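PDB 4JZA: uncharacterized protein from Legionella longbeachae NSW150, which probably removes the 3-phosphate from phosphatidylinositol 3-phosphate, acting as a phosphoinositide phosphatase in host lipid metabolism. Local coordinates for residues A[204-209]-A[300-305]; A[221-225]-A[281-285]; A[683-688]-A[750-754]; A[693-697]-A[798-802]; A[511-515]-A[527-531]. All coordinates share one frame; numbering follows the deposited sequence.

The five contacts fall into three parts of the chain. Contacts 1 and 2 lie in the helical insertion region, with centres about 17 Å apart. They meet, Phe204 CE2 lying 3.7 Å from Phe284 CZ. Contacts 3 and 4 share helix 676-702 in the C-terminal helical domain. Their centres are about 12 Å apart, and Leu686 CD2 lies 3.8 Å from Val798 CG2. Contact 5 stands alone, its centre over 50 Å from the other centres. It joins the end of helix 501-513 to the first turns of helix 524-542, which precedes strand 545-549 of the main sheet. That strand runs into a CX5R sequence, as in cysteine-based phosphatases, so contact 5 probably belongs to the catalytic domain.

Contact 1 of 5, residues A[204-209]-A[300-305]; sequences FCNLDQ and ATQISS
Ala300 begins the contact by setting its methyl against the Phe204 ring. Its CB lies 3.9 Å from Phe204 CE1, coming at a slant to the ring. Trp192 meets the same phenyl ring edge-to-face and also touches Ala300. Next comes Thr301, whose methyl CG2 is 3.9 Å from Leu207 CD2. The CG2 methyl of Thr301 stands beside its own backbone N, with OG1 taking the place between N and the carbonyl carbon (chi1 55°). Residues 204-209 belong to the phosphoinositide phosphatase insertion domain, all-helical around this point. The loop between helices 293-296 and 308-311 is laid over the last turn of helix 198-206. Ile303 reaches that helix with its short branch: CG2 is 3.7 Å from Cys205 SG. The longer CG1 branch leads away from this helix, and the Ile303 side chain also touches Trp192 and Leu193. Ser304 makes the one hydrogen bond across the contact, from its OG to Leu207 O at 2.6 Å. The hydroxyl approaches in the carbonyl plane, with a C=O...OG angle of 148°. Ser304 CA also makes a CH...O contact with Cys205 O at 3.5 Å. The amide of Gln209 comes close to Ser304 OG, but the angle is too poor for a hydrogen bond. Ser305 lies at the exposed side of the contact, where its OG is 3.5 Å from Gln209 OE1, and its side chain also touches Lys184.

Contact 2 of 5, residues A[221-225]-A[281-285]; sequences FNNFL and LTQFK
Phe221 presents a face to the edge of Phe284, a T-shaped pair with centroids 4.9 Å apart and planes at 72°. Phe284 CD2 stands over the Phe221 ring near its rim, 3.6 Å from CZ. The other face of the Phe221 ring is met by Leu225 of its own helix. At the ring edge, Leu281 O lies 3.5 Å from Phe221 CE2. Leu281 fills the space alongside: CD2 is 3.9 Å from Phe224 CE2, at the edge of that ring, while CB packs against Leu225 CD2. Phe221 has CG opposite its backbone N (chi1 -169°), which carries its ring across to helix 274-288, where the Phe284 ring stands beside it and turns an edge to it. Helices 214-234 and 274-288 run nearly antiparallel here, their short axes 10.8 Å apart. Further out, Tyr203 takes the Phe284 ring edge-to-face, and Met267 of helix 261-270 touches both Phe224 and Leu281. This is an aromatic core of the insertion domain. Toward solvent, Lys285 NZ donates to Asn222 OD1 at 2.9 Å from well above the carbonyl plane. The amide lone pair is therefore not used, and the bond is probably mainly electrostatic.

Contact 3 of 5, residues A[683-688]-A[750-754]; sequences ARQLGE and IIRIE
Ile750 sits as a knob in a hole formed by Ala683, Arg684, Gly687 and Glu688, a knobs-into-holes contact between two helices of the phosphoinositide phosphatase C-terminal domain. Helix 676-702 supplies the hole and helix 748-761 the knob. The two run roughly antiparallel, at 140°, with their short axes 9.3 Å apart. No hydrogen bond crosses the interface. The two branches of Ile750 divide the hole. CG2 lies anti to its backbone N and packs 3.9 Å from Ala683 CB. The CG1 branch, on the side of the backbone N, carries CD1 to the far end of the hole, 3.8 Å from Glu688 N. Gly687 forms part of the floor there. Its phi of 79° lies outside the helical range and suits a glycine. Ile753, one turn from Ile750, adds a second apolar touch through CG2, which is 4.2 Å from Leu686 CD1. Leu686 in turn reaches Phe794 and Val798 of helix 794-817, while Ile753 also packs on Tyr695. The carboxylate of Glu754 and the guanidinium of Arg684 do not meet. Glu754 instead has a long, weak ion pair with Arg680. Ala683 has no side chain beyond its methyl, and this lets the backbones come close. Its CB lies 3.5 Å from Ile750 O and 4.0 Å from Ile753 CG2.

Contact 4 of 5, residues A[693-697]-A[798-802]; sequences KLYDA and VSTTV
Val802 N bonds to Val798 O at 2.8 Å, the shortest polar bond here, and this turn of helix 794-817 places both valines on the side facing Lys693, Leu694 and Ala697. No hydrogen bond joins the two helices. Methyl groups do the work instead. Val798 splits its two methyls between neighbours. CG1 lies against the aliphatic chain of Lys693, 4.1 Å from CD, and the two side chains meet at about a right angle. CG2 turns to Leu694 and lies 4.1 Å from its CD1. Leu694 has CG beside its backbone N (chi1 -73°), and the leucine fork reaches across with one methyl for each of two partners. CD1 takes Val798, and CD2 comes 4.0 Å from Thr801 CG2. The hydroxyl of Thr801 does not face this contact, for it is hydrogen-bonded back to Ile797 O in the previous turn. Its methyl is thereby left toward Leu694. Val802 works in the same way as Val798, one turn on. CG1 packs 4.0 Å from Ala697 CB, while CG2 rests 3.9 Å from Lys693 O. The main chains come nearest at Ala697 and Val802. On the buried side Phe784 touches both Leu694 and Val798, and Leu686 does so too. Beyond CD the Lys693 chain leads away from helix 794-817; Lys693 is an exposed residue. Helices 676-702 and 794-817 run almost parallel, at 7°, with short axes 9.8 Å apart. This is side-by-side packing of two nearly parallel helices through apolar side chains, within the helical C-terminal domain of the phosphoinositide phosphatase.

Contact 5 of 5, residues A[511-515]-A[527-531]; sequences VLESA and RELFL
Arg527 makes both hydrogen bonds that cross the contact, each to a backbone carbonyl near the end of helix 501-513. Its NE donates to Val511 O at 3.0 Å, and its NH2 donates to Leu512 O, also at 3.0 Å. The NH2 bond is the straighter, with an N-H...O angle of 160°, and it arrives on a lone pair in the carbonyl plane. The NE bond is tilted from the Val511 carbonyl plane. Val511 O has a second donor, Ser514 OG at 2.7 Å, which uses an in-plane lone pair. Two bonds thus grip this one oxygen. The third guanidinium nitrogen, NH1, bonds to Thr477 O, and it has a long salt bridge to Glu528, whose other carboxylate oxygen holds Thr477 OG1. The carbonyl partners would favour the positive charge of the arginine. The fold here is two helices joined by a short connection, 501-513 and 524-542. The arginine chain, extended from CG to NE, spans the gap between them. Packing completes the hold on its flat group. Ala515 CB lies over one face, 3.8 Å from Arg527 CZ, and Leu531 CD1 covers the opposite face near its centre. Purely apolar contacts continue deeper between the helices. Val511 CG1 meets Leu531 CD2 at 3.6 Å and also touches Phe530 CB. Leu512 CD1 comes to Leu531 CD2 at 3.9 Å, the two leucines crossing at about a right angle. The ring of Phe530 leads away to His563, which it meets edge-to-face.

Contact 1 of 5, residues A[204-209]-A[300-305]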
# COMPACT_ATOMS: atom_id res chain seq x y z
N PHE A 204 28.18 8.36 -3.06
CA PHE A 204 28.19 8.18 -1.62
C PHE A 204 27.68 6.81 -1.21
O PHE A 204 28.16 6.23 -0.24
CB PHE A 204 27.36 9.28 -0.93
CG PHE A 204 27.98 10.64 -0.96
CD1 PHE A 204 29.07 10.94 -0.16
CD2 PHE A 204 27.48 11.64 -1.78
CE1 PHE A 204 29.65 12.21 -0.19
CE2 PHE A 204 28.05 12.91 -1.81
CZ PHE A 204 29.13 13.20 -1.02
N CYS A 205 26.70 6.27 -1.92
CA CYS A 205 26.14 4.97 -1.51
C CYS A 205 27.08 3.82 -1.83
O CYS A 205 26.95 2.76 -1.24
CB CYS A 205 24.73 4.71 -2.09
SG CYS A 205 23.47 5.83 -1.41
N ASN A 206 28.03 4.02 -2.73
CA ASN A 206 29.00 2.96 -3.05
C ASN A 206 30.40 3.19 -2.52
O ASN A 206 31.29 2.36 -2.71
CB ASN A 206 29.05 2.74 -4.54
CG ASN A 206 27.74 2.19 -5.05
OD1 ASN A 206 27.46 1.02 -4.87
ND2 ASN A 206 26.92 3.04 -5.64
N LEU A 207 30.57 4.30 -1.81
CA LEU A 207 31.87 4.69 -1.29
C LEU A 207 32.53 3.54 -0.55
O LEU A 207 31.96 2.99 0.40
CB LEU A 207 31.72 5.87 -0.33
CG LEU A 207 32.98 6.64 0.04
CD1 LEU A 207 33.50 7.41 -1.17
CD2 LEU A 207 32.68 7.56 1.21
N ASP A 208 33.73 3.21 -1.00
CA ASP A 208 34.61 2.24 -0.36
C ASP A 208 34.95 2.56 1.12
O ASP A 208 35.18 3.71 1.47
CB ASP A 208 35.89 2.17 -1.17
CG ASP A 208 36.84 1.16 -0.65
OD1 ASP A 208 36.42 0.20 0.02
OD2 ASP A 208 38.02 1.31 -0.88
N GLN A 209 34.96 1.53 1.98
CA GLN A 209 35.19 1.71 3.43
C GLN A 209 36.67 2.05 3.75
O GLN A 209 37.03 2.31 4.91
CB GLN A 209 34.67 0.49 4.25
CG GLN A 209 33.45 0.77 5.16
CD GLN A 209 32.10 0.25 4.62
OE1 GLN A 209 31.38 -0.48 5.31
NE2 GLN A 209 31.75 0.65 3.39
N ALA A 300 28.83 11.64 5.84
CA ALA A 300 28.90 11.21 4.48
C ALA A 300 29.54 9.84 4.31
O ALA A 300 29.22 9.14 3.39
CB ALA A 300 29.66 12.24 3.66
N THR A 301 30.49 9.48 5.17
CA THR A 301 31.21 8.23 4.95
C THR A 301 30.51 7.06 5.62
O THR A 301 30.97 5.94 5.53
CB THR A 301 32.67 8.28 5.45
OG1 THR A 301 32.69 8.66 6.82
CG2 THR A 301 33.47 9.23 4.63
N GLN A 302 29.38 7.32 6.25
CA GLN A 302 28.64 6.26 6.90
C GLN A 302 27.58 5.66 6.03
O GLN A 302 27.03 4.59 6.35
CB GLN A 302 28.03 6.82 8.15
CG GLN A 302 29.12 7.18 9.13
CD GLN A 302 28.57 7.82 10.35
OE1 GLN A 302 27.37 7.78 10.59
NE2 GLN A 302 29.42 8.45 11.11
N ILE A 303 27.28 6.34 4.92
CA ILE A 303 26.19 5.93 4.06
C ILE A 303 26.41 4.51 3.51
O ILE A 303 25.53 3.65 3.63
CB ILE A 303 25.95 6.93 2.91
CG1 ILE A 303 25.60 8.33 3.43
CG2 ILE A 303 24.79 6.47 2.04
CD1 ILE A 303 24.44 8.42 4.42
N SER A 304 27.58 4.26 2.94
CA SER A 304 27.81 3.04 2.18
C SER A 304 27.79 1.79 3.02
O SER A 304 27.86 0.69 2.50
CB SER A 304 29.14 3.11 1.42
OG SER A 304 30.19 3.18 2.34
N SER A 305 27.70 1.94 4.33
CA SER A 305 27.53 0.77 5.22
C SER A 305 26.19 0.03 5.09
O SER A 305 26.09 -1.13 5.45
CB SER A 305 27.66 1.22 6.67
OG SER A 305 28.99 1.56 6.92

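Contact 2 of 5, residues A[221-225]-A[281-285]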
# COMPACT_ATOMS: atom_id res chain seq x y z
N PHE A 221 38.00 12.46 -4.69
CA PHE A 221 37.36 12.98 -5.87
C PHE A 221 38.31 13.78 -6.75
O PHE A 221 38.24 13.68 -7.98
CB PHE A 221 36.13 13.82 -5.53
CG PHE A 221 35.32 14.15 -6.75
CD1 PHE A 221 34.85 13.15 -7.54
CD2 PHE A 221 35.11 15.45 -7.13
CE1 PHE A 221 34.16 13.43 -8.69
CE2 PHE A 221 34.42 15.74 -8.28
CZ PHE A 221 33.94 14.73 -9.07
N ASN A 222 39.21 14.55 -6.14
CA ASN A 222 40.25 15.25 -6.89
C ASN A 222 41.21 14.25 -7.57
O ASN A 222 41.59 14.46 -8.73
CB ASN A 222 41.02 16.23 -6.00
CG ASN A 222 40.16 17.40 -5.52
OD1 ASN A 222 39.17 17.76 -6.16
ND2 ASN A 222 40.52 17.97 -4.39
N ASN A 223 41.59 13.17 -6.89
CA ASN A 223 42.43 12.11 -7.50
C ASN A 223 41.77 11.47 -8.69
O ASN A 223 42.45 10.95 -9.60
CB ASN A 223 42.78 11.00 -6.49
CG ASN A 223 43.77 11.47 -5.46
OD1 ASN A 223 44.31 12.56 -5.57
ND2 ASN A 223 44.01 10.66 -4.44
N PHE A 224 40.45 11.43 -8.65
CA PHE A 224 39.68 10.95 -9.77
C PHE A 224 39.75 11.92 -10.95
O PHE A 224 39.87 11.50 -12.10
CB PHE A 224 38.22 10.70 -9.39
CG PHE A 224 37.39 10.32 -10.57
CD1 PHE A 224 37.60 9.10 -11.20
CD2 PHE A 224 36.50 11.21 -11.11
CE1 PHE A 224 36.90 8.76 -12.33
CE2 PHE A 224 35.80 10.88 -12.24
CZ PHE A 224 36.00 9.66 -12.84
N LEU A 225 39.66 13.21 -10.66
CA LEU A 225 39.65 14.20 -11.73
C LEU A 225 40.97 14.26 -12.50
O LEU A 225 40.97 14.43 -13.72
CB LEU A 225 39.35 15.56 -11.16
CG LEU A 225 37.90 15.73 -10.73
CD1 LEU A 225 37.70 17.17 -10.31
CD2 LEU A 225 36.93 15.38 -11.83
N LEU A 281 31.08 16.67 -13.52
CA LEU A 281 32.25 16.45 -12.70
C LEU A 281 32.68 17.73 -11.97
O LEU A 281 32.85 17.70 -10.75
CB LEU A 281 33.41 15.87 -13.53
CG LEU A 281 33.20 14.44 -14.01
CD1 LEU A 281 34.41 13.99 -14.83
CD2 LEU A 281 32.99 13.49 -12.83
N THR A 282 32.86 18.85 -12.68
CA THR A 282 33.40 20.05 -12.02
C THR A 282 32.32 20.69 -11.13
O THR A 282 32.61 21.43 -10.20
CB THR A 282 34.11 21.07 -12.98
OG1 THR A 282 33.23 21.45 -14.04
CG2 THR A 282 35.51 20.47 -13.55
N GLN A 283 31.08 20.32 -11.38
CA GLN A 283 29.96 20.69 -10.52
C GLN A 283 29.86 19.88 -9.21
O GLN A 283 29.33 20.38 -8.22
CB GLN A 283 28.72 20.49 -11.35
CG GLN A 283 27.40 20.77 -10.69
CD GLN A 283 26.28 20.27 -11.58
OE1 GLN A 283 25.66 19.23 -11.30
NE2 GLN A 283 26.11 20.94 -12.73
N PHE A 284 30.36 18.65 -9.21
CA PHE A 284 30.45 17.83 -7.99
C PHE A 284 31.63 18.28 -7.11
O PHE A 284 31.45 18.43 -5.89
CB PHE A 284 30.54 16.31 -8.33
CG PHE A 284 30.32 15.39 -7.14
CD1 PHE A 284 29.35 15.67 -6.17
CD2 PHE A 284 31.06 14.23 -7.01
CE1 PHE A 284 29.14 14.84 -5.08
CE2 PHE A 284 30.85 13.38 -5.93
CZ PHE A 284 29.89 13.68 -4.96
N LYS A 285 32.80 18.53 -7.72
CA LYS A 285 33.97 19.15 -7.03
C LYS A 285 33.53 20.37 -6.25
O LYS A 285 33.89 20.53 -5.09
CB LYS A 285 35.07 19.56 -8.04
CG LYS A 285 36.40 20.05 -7.46
CD LYS A 285 37.04 21.11 -8.37
CE LYS A 285 38.56 21.33 -8.18
NZ LYS A 285 39.35 20.11 -7.87

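Contact 3 of 5, residues A[683-688]-A[750-754]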
# COMPACT_ATOMS: atom_id res chain seq x y z
N ALA A 683 -11.64 18.68 24.50
CA ALA A 683 -12.63 18.59 25.55
C ALA A 683 -12.68 17.19 26.14
O ALA A 683 -12.99 17.02 27.30
CB ALA A 683 -14.00 18.99 25.06
N ARG A 684 -12.43 16.18 25.32
CA ARG A 684 -12.52 14.81 25.79
C ARG A 684 -11.30 14.51 26.67
O ARG A 684 -11.44 13.90 27.73
CB ARG A 684 -12.70 13.81 24.64
CG ARG A 684 -14.14 13.30 24.54
CD ARG A 684 -14.78 13.46 23.17
NE ARG A 684 -14.76 12.19 22.45
CZ ARG A 684 -15.54 11.88 21.43
NH1 ARG A 684 -16.43 12.75 20.94
NH2 ARG A 684 -15.42 10.69 20.88
N GLN A 685 -10.14 15.00 26.28
CA GLN A 685 -8.98 14.91 27.15
C GLN A 685 -9.14 15.67 28.50
O GLN A 685 -8.70 15.18 29.52
CB GLN A 685 -7.73 15.39 26.42
CG GLN A 685 -6.46 15.18 27.18
CD GLN A 685 -5.24 15.35 26.31
OE1 GLN A 685 -4.35 16.00 26.66
NE2 GLN A 685 -5.25 14.89 25.17
N LEU A 686 -9.79 16.83 28.52
CA LEU A 686 -10.12 17.48 29.78
C LEU A 686 -10.97 16.57 30.69
O LEU A 686 -10.75 16.48 31.89
CB LEU A 686 -10.85 18.80 29.52
CG LEU A 686 -9.85 19.88 29.15
CD1 LEU A 686 -10.47 21.06 28.42
CD2 LEU A 686 -9.08 20.38 30.37
N GLY A 687 -11.95 15.91 30.11
CA GLY A 687 -12.81 14.99 30.85
C GLY A 687 -13.85 15.73 31.64
O GLY A 687 -13.79 16.96 31.78
N GLU A 688 -14.79 14.97 32.18
CA GLU A 688 -15.97 15.52 32.79
C GLU A 688 -15.63 16.43 33.97
O GLU A 688 -16.14 17.54 34.12
CB GLU A 688 -16.87 14.37 33.25
CG GLU A 688 -18.34 14.78 33.38
CD GLU A 688 -19.13 13.90 34.37
OE1 GLU A 688 -20.30 14.23 34.70
OE2 GLU A 688 -18.59 12.88 34.82
N ILE A 750 -19.02 18.58 28.67
CA ILE A 750 -17.93 18.29 27.75
C ILE A 750 -18.25 18.88 26.37
O ILE A 750 -17.38 19.46 25.75
CB ILE A 750 -17.65 16.78 27.63
CG1 ILE A 750 -17.23 16.22 28.99
CG2 ILE A 750 -16.54 16.49 26.64
CD1 ILE A 750 -16.79 14.74 28.95
N ILE A 751 -19.50 18.74 25.90
CA ILE A 751 -19.89 19.27 24.59
C ILE A 751 -19.91 20.80 24.65
O ILE A 751 -19.48 21.49 23.74
CB ILE A 751 -21.30 18.80 24.04
CG1 ILE A 751 -21.94 17.62 24.80
CG2 ILE A 751 -21.20 18.46 22.55
CD1 ILE A 751 -21.85 16.25 24.14
N ARG A 752 -20.42 21.35 25.74
CA ARG A 752 -20.42 22.80 25.94
C ARG A 752 -18.98 23.35 25.84
O ARG A 752 -18.76 24.35 25.15
CB ARG A 752 -21.04 23.19 27.27
CG ARG A 752 -22.51 22.81 27.47
CD ARG A 752 -23.41 23.64 26.57
NE ARG A 752 -24.82 23.23 26.64
CZ ARG A 752 -25.75 23.78 27.42
NH1 ARG A 752 -25.43 24.78 28.25
NH2 ARG A 752 -27.00 23.32 27.40
N ILE A 753 -18.01 22.67 26.46
CA ILE A 753 -16.63 23.13 26.44
C ILE A 753 -16.07 22.96 25.02
O ILE A 753 -15.34 23.81 24.56
CB ILE A 753 -15.74 22.52 27.58
CG1 ILE A 753 -15.53 23.47 28.73
CG2 ILE A 753 -14.30 22.34 27.17
CD1 ILE A 753 -16.78 23.94 29.42
N GLU A 754 -16.41 21.87 24.34
CA GLU A 754 -16.05 21.66 22.93
C GLU A 754 -16.47 22.90 22.14
O GLU A 754 -15.69 23.50 21.40
CB GLU A 754 -16.72 20.38 22.34
CG GLU A 754 -16.49 20.16 20.84
CD GLU A 754 -17.19 18.93 20.25
OE1 GLU A 754 -17.55 18.95 19.05
OE2 GLU A 754 -17.37 17.92 20.96

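Contact 4 of 5, residues A[693-697]-A[798-802]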
# COMPACT_ATOMS: atom_id res chain seq x y z
N LYS A 693 -15.53 22.11 36.12
CA LYS A 693 -14.87 23.18 36.87
C LYS A 693 -14.75 24.41 36.02
O LYS A 693 -15.04 25.50 36.46
CB LYS A 693 -13.46 22.77 37.36
CG LYS A 693 -13.41 21.55 38.27
CD LYS A 693 -11.99 21.21 38.69
CE LYS A 693 -11.94 19.86 39.36
NZ LYS A 693 -10.89 19.92 40.41
N LEU A 694 -14.30 24.20 34.79
CA LEU A 694 -14.12 25.29 33.82
C LEU A 694 -15.45 25.93 33.51
O LEU A 694 -15.57 27.17 33.52
CB LEU A 694 -13.49 24.79 32.53
CG LEU A 694 -12.00 24.45 32.59
CD1 LEU A 694 -11.59 23.81 31.27
CD2 LEU A 694 -11.19 25.69 32.83
N TYR A 695 -16.46 25.08 33.28
CA TYR A 695 -17.82 25.55 33.03
C TYR A 695 -18.36 26.36 34.22
O TYR A 695 -18.71 27.51 34.06
CB TYR A 695 -18.75 24.38 32.69
CG TYR A 695 -20.09 24.81 32.16
CD1 TYR A 695 -20.29 24.99 30.80
CD2 TYR A 695 -21.17 25.03 33.01
CE1 TYR A 695 -21.51 25.38 30.29
CE2 TYR A 695 -22.39 25.45 32.52
CZ TYR A 695 -22.55 25.63 31.16
OH TYR A 695 -23.75 26.05 30.68
N ASP A 696 -18.40 25.80 35.41
CA ASP A 696 -18.94 26.57 36.54
C ASP A 696 -18.25 27.95 36.73
O ASP A 696 -18.91 28.99 36.81
CB ASP A 696 -18.90 25.74 37.86
CG ASP A 696 -19.75 24.46 37.76
OD1 ASP A 696 -20.76 24.44 37.00
OD2 ASP A 696 -19.38 23.47 38.42
N ALA A 697 -16.92 27.94 36.82
CA ALA A 697 -16.16 29.20 36.93
C ALA A 697 -16.50 30.18 35.81
O ALA A 697 -16.77 31.32 36.06
CB ALA A 697 -14.65 28.93 36.94
N VAL A 798 -6.24 24.01 34.33
CA VAL A 798 -7.58 24.18 34.87
C VAL A 798 -7.50 24.91 36.22
O VAL A 798 -8.18 25.92 36.44
CB VAL A 798 -8.31 22.84 35.01
CG1 VAL A 798 -9.60 22.97 35.82
CG2 VAL A 798 -8.61 22.28 33.66
N SER A 799 -6.67 24.38 37.12
CA SER A 799 -6.45 24.97 38.45
C SER A 799 -6.23 26.49 38.36
O SER A 799 -6.93 27.29 38.99
CB SER A 799 -5.24 24.33 39.12
OG SER A 799 -5.43 24.23 40.51
N THR A 800 -5.26 26.88 37.55
CA THR A 800 -4.88 28.27 37.41
C THR A 800 -5.98 29.14 36.80
O THR A 800 -6.24 30.27 37.21
CB THR A 800 -3.68 28.35 36.48
OG1 THR A 800 -2.67 27.47 36.94
CG2 THR A 800 -3.10 29.75 36.38
N THR A 801 -6.60 28.59 35.78
CA THR A 801 -7.67 29.28 35.09
C THR A 801 -8.85 29.48 36.04
O THR A 801 -9.39 30.58 36.09
CB THR A 801 -8.13 28.46 33.87
OG1 THR A 801 -7.04 28.28 32.95
CG2 THR A 801 -9.31 29.15 33.20
N VAL A 802 -9.25 28.45 36.81
CA VAL A 802 -10.36 28.60 37.74
C VAL A 802 -9.99 29.65 38.79
O VAL A 802 -10.82 30.47 39.18
CB VAL A 802 -10.82 27.28 38.43
CG1 VAL A 802 -11.89 27.53 39.47
CG2 VAL A 802 -11.37 26.30 37.40

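Contact 5 of 5, residues A[511-515]-A[527-531]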
# COMPACT_ATOMS: atom_id res chain seq x y z
N VAL A 511 -5.84 -21.35 -31.20
CA VAL A 511 -6.35 -20.21 -30.49
C VAL A 511 -5.55 -18.95 -30.87
O VAL A 511 -6.11 -17.91 -31.16
CB VAL A 511 -6.31 -20.50 -28.97
CG1 VAL A 511 -6.70 -19.28 -28.21
CG2 VAL A 511 -7.27 -21.64 -28.65
N LEU A 512 -4.24 -19.04 -30.90
CA LEU A 512 -3.41 -17.94 -31.37
C LEU A 512 -3.86 -17.42 -32.73
O LEU A 512 -3.98 -16.21 -32.92
CB LEU A 512 -1.98 -18.41 -31.51
CG LEU A 512 -0.89 -17.47 -31.06
CD1 LEU A 512 -0.27 -18.07 -29.82
CD2 LEU A 512 0.17 -17.34 -32.13
N GLU A 513 -4.13 -18.34 -33.68
CA GLU A 513 -4.50 -17.96 -35.07
C GLU A 513 -5.94 -17.45 -35.22
O GLU A 513 -6.24 -16.68 -36.14
CB GLU A 513 -4.24 -19.12 -36.05
CG GLU A 513 -2.78 -19.27 -36.46
CD GLU A 513 -2.56 -20.44 -37.43
OE1 GLU A 513 -3.52 -20.81 -38.14
OE2 GLU A 513 -1.43 -20.99 -37.46
N SER A 514 -6.80 -17.84 -34.28
CA SER A 514 -8.22 -17.52 -34.30
C SER A 514 -8.51 -16.03 -34.41
O SER A 514 -9.62 -15.66 -34.80
CB SER A 514 -8.89 -18.03 -33.05
OG SER A 514 -8.55 -17.19 -31.98
N ALA A 515 -7.55 -15.19 -34.07
CA ALA A 515 -7.68 -13.74 -34.21
C ALA A 515 -7.68 -13.22 -35.67
O ALA A 515 -8.24 -12.17 -35.94
CB ALA A 515 -6.58 -13.03 -33.42
N ARG A 527 -10.18 -15.68 -25.40
CA ARG A 527 -9.03 -16.10 -26.15
C ARG A 527 -7.81 -15.94 -25.26
O ARG A 527 -6.98 -16.87 -25.16
CB ARG A 527 -8.87 -15.30 -27.43
CG ARG A 527 -7.55 -15.55 -28.15
CD ARG A 527 -7.61 -15.04 -29.59
NE ARG A 527 -6.30 -15.05 -30.22
CZ ARG A 527 -5.35 -14.13 -30.04
NH1 ARG A 527 -5.55 -13.08 -29.25
NH2 ARG A 527 -4.18 -14.27 -30.67
N GLU A 528 -7.72 -14.79 -24.57
CA GLU A 528 -6.62 -14.54 -23.64
C GLU A 528 -6.47 -15.57 -22.52
O GLU A 528 -5.36 -15.90 -22.13
CB GLU A 528 -6.74 -13.15 -23.02
CG GLU A 528 -6.59 -12.04 -24.02
CD GLU A 528 -5.26 -12.01 -24.76
OE1 GLU A 528 -4.23 -12.33 -24.19
OE2 GLU A 528 -5.20 -11.63 -25.91
N LEU A 529 -7.57 -16.02 -21.95
CA LEU A 529 -7.52 -16.90 -20.84
C LEU A 529 -7.07 -18.23 -21.34
O LEU A 529 -6.32 -18.93 -20.64
CB LEU A 529 -8.88 -17.01 -20.19
CG LEU A 529 -9.39 -15.73 -19.52
CD1 LEU A 529 -10.79 -16.01 -19.00
CD2 LEU A 529 -8.52 -15.30 -18.37
N PHE A 530 -7.52 -18.58 -22.55
CA PHE A 530 -7.08 -19.82 -23.18
C PHE A 530 -5.61 -19.78 -23.59
O PHE A 530 -4.88 -20.74 -23.34
CB PHE A 530 -7.93 -20.18 -24.39
CG PHE A 530 -9.10 -21.03 -24.05
CD1 PHE A 530 -8.93 -22.36 -23.85
CD2 PHE A 530 -10.36 -20.49 -23.91
CE1 PHE A 530 -9.99 -23.16 -23.51
CE2 PHE A 530 -11.44 -21.28 -23.58
CZ PHE A 530 -11.26 -22.62 -23.39
N LEU A 531 -5.16 -18.68 -24.18
CA LEU A 531 -3.75 -18.56 -24.43
C LEU A 531 -2.97 -18.69 -23.17
O LEU A 531 -2.02 -19.42 -23.16
CB LEU A 531 -3.42 -17.24 -25.07
CG LEU A 531 -3.97 -17.11 -26.48
CD1 LEU A 531 -3.65 -15.71 -26.91
CD2 LEU A 531 -3.38 -18.12 -27.45